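Local coordinates for protein alkaline serine protease (Pseudoalteromonas sp., PDB 1Y9Z) that probably hydrolyses peptide bonds as a cold-adapted, calcium-binding serine protease of the subtilisin family, built from a catalytic alpha/beta domain and an inserted beta-barrel domain, at residues I307-Q318 with V334-K345. Sequence-based numbering, arbitrary orientation.
Sequences IVYSNSALPGLQ and VSVDRATGLALK
Tyr309 lies against the helix where Gly341 has no side chain, its CB 3.5 Å from Gly341 CA and one ring face under the glycine carbonyl carbon. Its CG sits between the backbone N and the carbonyl carbon (chi1 65°), which lays the ring along the helix toward Leu342 and Lys345. On the same face of the sheet, Ile307 CG2 meets Leu344 CD1 tip to tip at 4.0 Å and touches Val336 CG2, a buried apolar layer that Ile219 and Val354 extend. Strands 307-309 and 334-336 are parallel neighbours in the inserted beta-barrel domain, laddered by Val308 N to Val334 O and Val336 N to Val308 O, both 2.9 Å; helix 338-345 then turns back over them, with Asp337 at the N-cap, its OD2 accepting from Thr340 N. A buried water gripped by Ser310 OG, Ser335 OG and Gln318 N belongs to this inner packing. The looser side is at exposed Ser312 and at a second water bridging Pro315 O and Ala339 N. There Arg338, partly exposed and extended from CG to NE, sends NH1 to a lone pair of Ser310 O (3.0 Å), the oxygen lying in the guanidinium plane, while Ser312 N sits over one face; NH1 also forms a salt bridge with Glu280. A leucine in its place would probably leave Ser310 O without this donor and Glu280 without its mate. Lys345 NZ and Tyr309 OH converge on Glu259.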
loop_
_atom_site.group_PDB
_atom_site.type_symbol
_atom_site.label_atom_id
_atom_site.label_comp_id
_atom_site.label_asym_id
_atom_site.label_seq_id
_atom_site.Cartn_x
_atom_site.Cartn_y
_atom_site.Cartn_z
ATOM N N ILE A 307 -10.999 12.550 -15.493
ATOM C CA ILE A 307 -9.920 11.574 -15.422
ATOM C C ILE A 307 -8.585 12.302 -15.490
ATOM O O ILE A 307 -8.223 12.852 -16.530
ATOM C CB ILE A 307 -9.966 10.577 -16.591
ATOM C CG1 ILE A 307 -11.300 9.828 -16.595
ATOM C CG2 ILE A 307 -8.810 9.593 -16.471
ATOM C CD1 ILE A 307 -11.499 8.953 -17.817
ATOM N N VAL A 308 -7.859 12.307 -14.377
ATOM C CA VAL A 308 -6.559 12.961 -14.310
ATOM C C VAL A 308 -5.466 11.912 -14.461
ATOM O O VAL A 308 -5.473 10.905 -13.752
ATOM C CB VAL A 308 -6.364 13.671 -12.954
ATOM C CG1 VAL A 308 -4.973 14.288 -12.883
ATOM C CG2 VAL A 308 -7.430 14.736 -12.763
ATOM N N TYR A 309 -4.537 12.129 -15.388
ATOM C CA TYR A 309 -3.447 11.179 -15.561
ATOM C C TYR A 309 -2.107 11.803 -15.196
ATOM O O TYR A 309 -1.906 13.011 -15.329
ATOM C CB TYR A 309 -3.414 10.599 -16.987
ATOM C CG TYR A 309 -3.122 11.564 -18.117
ATOM C CD1 TYR A 309 -4.122 12.379 -18.648
ATOM C CD2 TYR A 309 -1.856 11.611 -18.702
ATOM C CE1 TYR A 309 -3.870 13.213 -19.740
ATOM C CE2 TYR A 309 -1.592 12.441 -19.792
ATOM C CZ TYR A 309 -2.604 13.237 -20.307
ATOM O OH TYR A 309 -2.355 14.043 -21.397
ATOM N N SER A 310 -1.200 10.963 -14.716
ATOM C CA SER A 310 0.122 11.401 -14.284
ATOM C C SER A 310 0.956 12.121 -15.333
ATOM O O SER A 310 0.894 11.811 -16.524
ATOM C CB SER A 310 0.915 10.201 -13.762
ATOM O OG SER A 310 0.240 9.579 -12.683
ATOM N N ASN A 311 1.744 13.085 -14.869
ATOM C CA ASN A 311 2.634 13.838 -15.741
ATOM C C ASN A 311 3.975 13.108 -15.769
ATOM O O ASN A 311 4.165 12.122 -15.056
ATOM C CB ASN A 311 2.816 15.268 -15.220
ATOM C CG ASN A 311 3.154 15.315 -13.743
ATOM O OD1 ASN A 311 4.105 14.679 -13.288
ATOM N ND2 ASN A 311 2.374 16.076 -12.985
ATOM N N SER A 312 4.905 13.594 -16.586
ATOM C CA SER A 312 6.216 12.966 -16.718
ATOM C C SER A 312 7.083 13.006 -15.458
ATOM O O SER A 312 7.970 12.169 -15.289
ATOM C CB SER A 312 6.982 13.599 -17.883
ATOM O OG SER A 312 7.187 14.981 -17.660
ATOM N N ALA A 313 6.833 13.973 -14.581
ATOM C CA ALA A 313 7.602 14.099 -13.343
ATOM C C ALA A 313 7.383 12.896 -12.420
ATOM O O ALA A 313 8.327 12.382 -11.818
ATOM C CB ALA A 313 7.224 15.386 -12.625
ATOM N N LEU A 314 6.131 12.468 -12.301
ATOM C CA LEU A 314 5.760 11.318 -11.476
ATOM C C LEU A 314 4.734 10.517 -12.270
ATOM O O LEU A 314 3.538 10.553 -11.976
ATOM C CB LEU A 314 5.147 11.774 -10.147
ATOM C CG LEU A 314 6.085 12.310 -9.063
ATOM C CD1 LEU A 314 5.263 12.770 -7.866
ATOM C CD2 LEU A 314 7.072 11.226 -8.646
ATOM N N PRO A 315 5.197 9.774 -13.288
ATOM C CA PRO A 315 4.352 8.953 -14.160
ATOM C C PRO A 315 3.641 7.768 -13.512
ATOM O O PRO A 315 2.721 7.198 -14.100
ATOM C CB PRO A 315 5.321 8.518 -15.255
ATOM C CG PRO A 315 6.605 8.375 -14.508
ATOM C CD PRO A 315 6.620 9.618 -13.645
ATOM N N GLY A 316 4.060 7.396 -12.308
ATOM C CA GLY A 316 3.429 6.274 -11.635
ATOM C C GLY A 316 2.009 6.574 -11.195
ATOM O O GLY A 316 1.541 7.707 -11.301
ATOM N N LEU A 317 1.317 5.557 -10.694
ATOM C CA LEU A 317 -0.053 5.739 -10.237
ATOM C C LEU A 317 -0.076 6.536 -8.935
ATOM O O LEU A 317 0.548 6.147 -7.942
ATOM C CB LEU A 317 -0.729 4.382 -10.028
ATOM C CG LEU A 317 -2.198 4.414 -9.598
ATOM C CD1 LEU A 317 -3.044 5.076 -10.677
ATOM C CD2 LEU A 317 -2.677 2.994 -9.348
ATOM N N GLN A 318 -0.789 7.655 -8.943
ATOM C CA GLN A 318 -0.877 8.501 -7.759
ATOM C C GLN A 318 -2.270 8.482 -7.132
ATOM O O GLN A 318 -3.280 8.384 -7.832
ATOM C CB GLN A 318 -0.503 9.945 -8.112
ATOM C CG GLN A 318 0.815 10.102 -8.869
ATOM C CD GLN A 318 2.010 9.540 -8.117
ATOM O OE1 GLN A 318 2.178 9.785 -6.921
ATOM N NE2 GLN A 318 2.855 8.793 -8.822
ATOM N N VAL A 334 -11.345 10.730 -11.095
ATOM C CA VAL A 334 -10.403 9.665 -10.773
ATOM C C VAL A 334 -8.977 9.986 -11.208
ATOM O O VAL A 334 -8.737 10.950 -11.937
ATOM C CB VAL A 334 -10.826 8.340 -11.450
ATOM C CG1 VAL A 334 -12.240 7.969 -11.029
ATOM C CG2 VAL A 334 -10.742 8.476 -12.967
ATOM N N SER A 335 -8.039 9.157 -10.758
ATOM C CA SER A 335 -6.626 9.317 -11.080
ATOM C C SER A 335 -6.063 8.030 -11.682
ATOM O O SER A 335 -6.318 6.940 -11.175
ATOM C CB SER A 335 -5.844 9.675 -9.811
ATOM O OG SER A 335 -4.444 9.624 -10.030
ATOM N N VAL A 336 -5.305 8.161 -12.769
ATOM C CA VAL A 336 -4.685 7.015 -13.431
ATOM C C VAL A 336 -3.227 7.359 -13.737
ATOM O O VAL A 336 -2.860 8.536 -13.760
ATOM C CB VAL A 336 -5.406 6.651 -14.760
ATOM C CG1 VAL A 336 -6.855 6.265 -14.486
ATOM C CG2 VAL A 336 -5.341 7.820 -15.729
ATOM N N ASP A 337 -2.398 6.345 -13.973
ATOM C CA ASP A 337 -0.991 6.604 -14.261
ATOM C C ASP A 337 -0.815 7.166 -15.668
ATOM O O ASP A 337 -1.767 7.206 -16.451
ATOM C CB ASP A 337 -0.141 5.339 -14.034
ATOM C CG ASP A 337 -0.452 4.219 -15.007
ATOM O OD1 ASP A 337 -0.058 3.070 -14.712
ATOM O OD2 ASP A 337 -1.063 4.475 -16.064
ATOM N N ARG A 338 0.396 7.611 -15.990
ATOM C CA ARG A 338 0.644 8.211 -17.296
ATOM C C ARG A 338 0.403 7.292 -18.484
ATOM O O ARG A 338 -0.191 7.708 -19.480
ATOM C CB ARG A 338 2.067 8.772 -17.362
ATOM C CG ARG A 338 2.318 9.605 -18.610
ATOM C CD ARG A 338 3.646 10.337 -18.542
ATOM N NE ARG A 338 3.831 11.230 -19.683
ATOM C CZ ARG A 338 3.108 12.323 -19.909
ATOM N NH1 ARG A 338 2.140 12.671 -19.071
ATOM N NH2 ARG A 338 3.351 13.071 -20.978
ATOM N N ALA A 339 0.861 6.049 -18.391
ATOM C CA ALA A 339 0.682 5.098 -19.482
ATOM C C ALA A 339 -0.796 4.954 -19.823
ATOM O O ALA A 339 -1.180 4.953 -20.994
ATOM C CB ALA A 339 1.265 3.745 -19.099
ATOM N N THR A 340 -1.623 4.835 -18.791
ATOM C CA THR A 340 -3.059 4.692 -18.980
ATOM C C THR A 340 -3.655 5.964 -19.580
ATOM O O THR A 340 -4.516 5.898 -20.455
ATOM C CB THR A 340 -3.752 4.370 -17.643
ATOM O OG1 THR A 340 -3.248 3.125 -17.142
ATOM C CG2 THR A 340 -5.258 4.257 -17.830
ATOM N N GLY A 341 -3.190 7.118 -19.114
ATOM C CA GLY A 341 -3.690 8.379 -19.630
ATOM C C GLY A 341 -3.370 8.553 -21.104
ATOM O O GLY A 341 -4.181 9.088 -21.864
ATOM N N LEU A 342 -2.189 8.102 -21.515
ATOM C CA LEU A 342 -1.790 8.218 -22.913
ATOM C C LEU A 342 -2.579 7.242 -23.776
ATOM O O LEU A 342 -2.887 7.531 -24.933
ATOM C CB LEU A 342 -0.288 7.957 -23.064
ATOM C CG LEU A 342 0.645 8.953 -22.370
ATOM C CD1 LEU A 342 2.090 8.578 -22.660
ATOM C CD2 LEU A 342 0.357 10.366 -22.855
ATOM N N ALA A 343 -2.908 6.086 -23.210
ATOM C CA ALA A 343 -3.672 5.079 -23.933
ATOM C C ALA A 343 -5.084 5.599 -24.175
ATOM O O ALA A 343 -5.682 5.344 -25.221
ATOM C CB ALA A 343 -3.716 3.778 -23.138
ATOM N N LEU A 344 -5.610 6.336 -23.202
ATOM C CA LEU A 344 -6.949 6.901 -23.308
ATOM C C LEU A 344 -7.027 7.951 -24.413
ATOM O O LEU A 344 -8.109 8.238 -24.924
ATOM C CB LEU A 344 -7.373 7.512 -21.969
ATOM C CG LEU A 344 -7.697 6.504 -20.863
ATOM C CD1 LEU A 344 -7.875 7.225 -19.535
ATOM C CD2 LEU A 344 -8.959 5.730 -21.234
ATOM N N LYS A 345 -5.882 8.520 -24.778
ATOM C CA LYS A 345 -5.834 9.529 -25.833
ATOM C C LYS A 345 -6.362 8.957 -27.144
ATOM O O LYS A 345 -7.006 9.659 -27.926
ATOM C CB LYS A 345 -4.399 10.018 -26.050
ATOM C CG LYS A 345 -3.885 10.988 -25.003
ATOM C CD LYS A 345 -2.439 11.372 -25.298
ATOM C CE LYS A 345 -1.947 12.476 -24.377
ATOM N NZ LYS A 345 -2.671 13.754 -24.608
HETATM O O HOH W 1 -1.963 9.129 -11.072
HETATM O O HOH W 2 2.840 5.301 -16.261
#